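Local coordinates for stage II sporulation E family protein (Thermanaerovibrio acidaminovorans, PDB 3RNR), which is of unknown function but probably acts as a metal-dependent phosphoprotein phosphatase of the PP2C (SpoIIE-like) family, at residues R59-Q63 with G64-G68; G123-P126 with G127-E131. All blocks are in the same frame, centred on the assembly; numbering follows the deposited sequence.

Contact 1. Residues R59-Q63 with G64-G68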
loop_
_atom_site.group_PDB
_atom_site.type_symbol
_atom_site.label_atom_id
_atom_site.label_comp_id
_atom_site.label_asym_id
_atom_site.label_seq_id
_atom_site.Cartn_x
_atom_site.Cartn_y
_atom_site.Cartn_z
ATOM N N ARG B 59 -5.271 -8.578 -19.939
ATOM C CA ARG B 59 -6.430 -7.928 -20.552
ATOM C C ARG B 59 -6.010 -6.616 -21.227
ATOM O O ARG B 59 -6.290 -6.384 -22.408
ATOM C CB ARG B 59 -7.472 -7.688 -19.447
ATOM C CG ARG B 59 -8.879 -7.267 -19.852
ATOM C CD ARG B 59 -9.877 -7.514 -18.682
ATOM N NE ARG B 59 -9.404 -7.013 -17.378
ATOM C CZ ARG B 59 -9.408 -7.711 -16.235
ATOM N NH1 ARG B 59 -9.865 -8.957 -16.211
ATOM N NH2 ARG B 59 -8.953 -7.165 -15.104
ATOM N N TRP B 60 -5.325 -5.766 -20.469
ATOM C CA TRP B 60 -4.780 -4.506 -20.978
ATOM C C TRP B 60 -3.794 -4.687 -22.155
ATOM O O TRP B 60 -3.878 -3.980 -23.164
ATOM C CB TRP B 60 -4.108 -3.750 -19.822
ATOM C CG TRP B 60 -3.226 -2.620 -20.246
ATOM C CD1 TRP B 60 -3.624 -1.376 -20.652
ATOM C CD2 TRP B 60 -1.792 -2.616 -20.286
ATOM N NE1 TRP B 60 -2.526 -0.603 -20.949
ATOM C CE2 TRP B 60 -1.390 -1.339 -20.732
ATOM C CE3 TRP B 60 -0.810 -3.567 -19.985
ATOM C CZ2 TRP B 60 -0.048 -0.992 -20.895
ATOM C CZ3 TRP B 60 0.515 -3.222 -20.144
ATOM C CH2 TRP B 60 0.887 -1.943 -20.590
ATOM N N ALA B 61 -2.860 -5.625 -22.024
ATOM C CA ALA B 61 -1.884 -5.894 -23.078
ATOM C C ALA B 61 -2.568 -6.350 -24.376
ATOM O O ALA B 61 -2.222 -5.901 -25.469
ATOM C CB ALA B 61 -0.872 -6.939 -22.608
ATOM N N SER B 62 -3.546 -7.238 -24.245
ATOM C CA SER B 62 -4.278 -7.740 -25.398
ATOM C C SER B 62 -4.907 -6.596 -26.200
ATOM O O SER B 62 -4.672 -6.458 -27.401
ATOM C CB SER B 62 -5.357 -8.727 -24.949
ATOM O OG SER B 62 -4.769 -9.900 -24.422
ATOM N N GLN B 63 -5.698 -5.773 -25.526
ATOM C CA GLN B 63 -6.320 -4.628 -26.168
ATOM C C GLN B 63 -5.315 -3.695 -26.813
ATOM O O GLN B 63 -5.613 -3.055 -27.816
ATOM C CB GLN B 63 -7.142 -3.845 -25.163
ATOM C CG GLN B 63 -8.342 -4.580 -24.689
ATOM C CD GLN B 63 -9.212 -3.714 -23.821
ATOM O OE1 GLN B 63 -10.059 -4.212 -23.080
ATOM N NE2 GLN B 63 -9.003 -2.405 -23.902
ATOM N N GLY B 64 -4.130 -3.599 -26.227
ATOM C CA GLY B 64 -3.085 -2.776 -26.799
ATOM C C GLY B 64 -2.412 -3.453 -27.982
ATOM O O GLY B 64 -1.504 -2.887 -28.583
ATOM N N GLY B 65 -2.849 -4.670 -28.304
ATOM C CA GLY B 65 -2.209 -5.476 -29.340
ATOM C C GLY B 65 -0.779 -5.876 -29.009
ATOM O O GLY B 65 -0.031 -6.334 -29.869
ATOM N N ILE B 66 -0.390 -5.617 -27.764
ATOM C CA ILE B 66 0.937 -5.917 -27.216
ATOM C C ILE B 66 1.155 -7.193 -26.360
ATOM O O ILE B 66 2.148 -7.264 -25.638
ATOM C CB ILE B 66 1.612 -4.685 -26.579
ATOM C CG1 ILE B 66 0.744 -4.086 -25.479
ATOM C CG2 ILE B 66 1.902 -3.639 -27.647
ATOM C CD1 ILE B 66 1.419 -2.918 -24.788
ATOM N N LEU B 67 0.177 -8.093 -26.288
ATOM C CA LEU B 67 0.279 -9.229 -25.364
ATOM C C LEU B 67 1.600 -9.973 -25.504
ATOM O O LEU B 67 2.009 -10.328 -26.602
ATOM C CB LEU B 67 -0.871 -10.209 -25.575
ATOM C CG LEU B 67 -0.855 -11.454 -24.679
ATOM C CD1 LEU B 67 -0.949 -11.061 -23.208
ATOM C CD2 LEU B 67 -1.990 -12.411 -25.053
ATOM N N GLY B 68 2.270 -10.200 -24.377
ATOM C CA GLY B 68 3.524 -10.931 -24.381
ATOM C C GLY B 68 4.718 -10.024 -24.586
ATOM O O GLY B 68 5.854 -10.431 -24.390
#
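Gly64, Gly65 and Ile66 return their backbone N-H groups to the carbonyls of Trp60, Ser62 and Ala61, three hydrogen bonds that end the helix. Gly64 N reaches Trp60 O at 3.1 Å, the last regular i to i-4 bond. Ile66 N then closes on Ala61 O at 3.0 Å, a longer return spanning five residues. Between them Gly65 N sits 2.7 Å from Ser62 O, but it stands 57° above that carbonyl's plane and so misses the lone-pair directions. Gly65 is where the chain turns: its phi of 64° is positive, a conformation that glycine adopts readily.

Apolar contacts lie beside these bonds. Ile66 has CG1 between its backbone N and carbonyl carbon (chi1 57°), which sets CG1 beside Ala61 O, 3.5 Å away; Ile66 CD1 lies obliquely to the Trp60 indole, 4.3 Å from CH2. Beyond it, the methyl of Ala61 meets the Leu67 backbone, CB to CA 3.8 Å. Leu67 CD2 comes within 3.8 Å of Ser62 OG, a van der Waals contact; the polar partner of the hydroxyl is His58 O, one turn back. The Trp60 ring also makes a cation-pi contact with Arg31 of helix 25-41.

The paired return bonds, the positive-phi glycine and the Ile66 contact with the final turn identify a Schellman motif, the C-cap of helix 46-63.

Contact 2. Residues G123-P126 with G127-E131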
loop_
_atom_site.group_PDB
_atom_site.type_symbol
_atom_site.label_atom_id
_atom_site.label_comp_id
_atom_site.label_asym_id
_atom_site.label_seq_id
_atom_site.Cartn_x
_atom_site.Cartn_y
_atom_site.Cartn_z
ATOM N N GLY B 123 21.528 -28.901 -15.437
ATOM C CA GLY B 123 22.373 -28.026 -14.641
ATOM C C GLY B 123 22.006 -26.564 -14.819
ATOM O O GLY B 123 21.202 -26.215 -15.683
ATOM N N PRO B 124 22.614 -25.699 -14.011
ATOM C CA PRO B 124 22.358 -24.262 -14.081
ATOM C C PRO B 124 22.942 -23.626 -15.339
ATOM O O PRO B 124 23.797 -24.208 -16.021
ATOM C CB PRO B 124 23.078 -23.726 -12.844
ATOM C CG PRO B 124 24.157 -24.700 -12.600
ATOM C CD PRO B 124 23.592 -26.034 -12.963
ATOM N N VAL B 125 22.465 -22.424 -15.625
ATOM C CA VAL B 125 22.974 -21.589 -16.701
ATOM C C VAL B 125 23.479 -20.284 -16.071
ATOM O O VAL B 125 22.720 -19.330 -15.931
ATOM C CB VAL B 125 21.838 -21.261 -17.703
ATOM C CG1 VAL B 125 22.390 -20.514 -18.914
ATOM C CG2 VAL B 125 21.117 -22.540 -18.132
ATOM N N PRO B 126 24.758 -20.247 -15.663
ATOM C CA PRO B 126 25.286 -19.087 -14.926
ATOM C C PRO B 126 25.302 -17.816 -15.756
ATOM O O PRO B 126 25.325 -17.883 -16.986
ATOM C CB PRO B 126 26.733 -19.497 -14.610
ATOM C CG PRO B 126 26.719 -20.996 -14.668
ATOM C CD PRO B 126 25.768 -21.311 -15.797
ATOM N N GLY B 127 25.298 -16.671 -15.080
ATOM C CA GLY B 127 25.440 -15.393 -15.746
ATOM C C GLY B 127 24.162 -14.893 -16.393
ATOM O O GLY B 127 23.120 -15.540 -16.312
ATOM N N PRO B 128 24.252 -13.734 -17.062
ATOM C CA PRO B 128 23.160 -13.050 -17.777
ATOM C C PRO B 128 22.325 -13.973 -18.686
ATOM O O PRO B 128 21.106 -13.852 -18.732
ATOM C CB PRO B 128 23.896 -12.020 -18.641
ATOM C CG PRO B 128 25.197 -11.749 -17.912
ATOM C CD PRO B 128 25.499 -12.941 -17.029
ATOM N N ALA B 129 22.958 -14.888 -19.401
ATOM C CA ALA B 129 22.204 -15.832 -20.247
ATOM C C ALA B 129 21.098 -16.595 -19.481
ATOM O O ALA B 129 19.983 -16.781 -19.971
ATOM C CB ALA B 129 23.178 -16.827 -20.894
ATOM N N GLY B 130 21.421 -17.046 -18.276
ATOM C CA GLY B 130 20.493 -17.813 -17.460
ATOM C C GLY B 130 19.508 -16.937 -16.707
ATOM O O GLY B 130 18.589 -17.433 -16.070
ATOM N N GLU B 131 19.694 -15.623 -16.803
ATOM C CA GLU B 131 18.837 -14.667 -16.103
ATOM C C GLU B 131 17.576 -14.272 -16.862
ATOM O O GLU B 131 16.708 -13.598 -16.312
ATOM C CB GLU B 131 19.633 -13.414 -15.733
ATOM C CG GLU B 131 20.518 -13.606 -14.515
ATOM C CD GLU B 131 21.407 -12.403 -14.255
ATOM O OE1 GLU B 131 21.501 -11.519 -15.138
ATOM O OE2 GLU B 131 22.015 -12.342 -13.167
#
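Val125 meets Gly130 through a side chain set by its first torsion: CG1 lies anti to the backbone N (chi1 -174°) and beside the carbonyl carbon. That placement carries Val125 CG1 to 3.6 Å from Gly130 CA, while the branch carbon CB is almost as near, at 3.7 Å from the same atom. CG2 is anti to the carbonyl carbon instead, leaving CG1 as the branch that also reaches the Ala129 methyl: Val125 CG1 lies 4.3 Å from Ala129 CB. The backbone contributes the other half of the geometry. Gly127 has phi 79°, and this positive value turns the chain after Pro126, so that 128-131, helical in phi/psi but without the regular helix bonds, return to Val125.

The polar part of the approach is a CA-H...O contact. Gly130 CA lies 3.1 Å from Val125 O, and the angle of 156° at the hydrogen shows that the C-H is aimed well at the oxygen. Gly130, having no side chain, brings its CA right up to that carbonyl.

Within 127-131 the turn is held by a weak bond from Gly130 N to Gly127 O and an ordinary one from Glu131 N to Pro128 O, at 3.0 Å. Outside the two segments, Ser114 of helix 113-119 accepts Val125 N at its OG and is joined to Gly130 by a backbone bond, while the valine side chain rests on Val113 and Met117.

No conventional hydrogen bond links 123-126 to 127-131. The chemistry therefore implies a surface turn closed by methyl contacts and one C-H donor, with Ser114 supplying stronger polar ties to both sides.

In the fold
Following the chain from the N terminus, contact 1 comes first: it ends helix 46-63 and redirects the backbone into the loop that leads to strand 72-80 of the antiparallel sheet. The chain then runs through strands of both sheets and helix 113-119 before reaching contact 2, which folds back a turn in the loop between that helix and strand 146-153. Each contact joins consecutive residues, so the two lie in series and neither nest nor cross. The centres of contact 1 and contact 2 are about 29 Å apart. The nearest atoms of contact 1 and contact 2 are about 14 Å apart, without touching. Trp60 of contact 1 reaches helix 25-41, whereas contact 2 fastens its loop to helix 113-119.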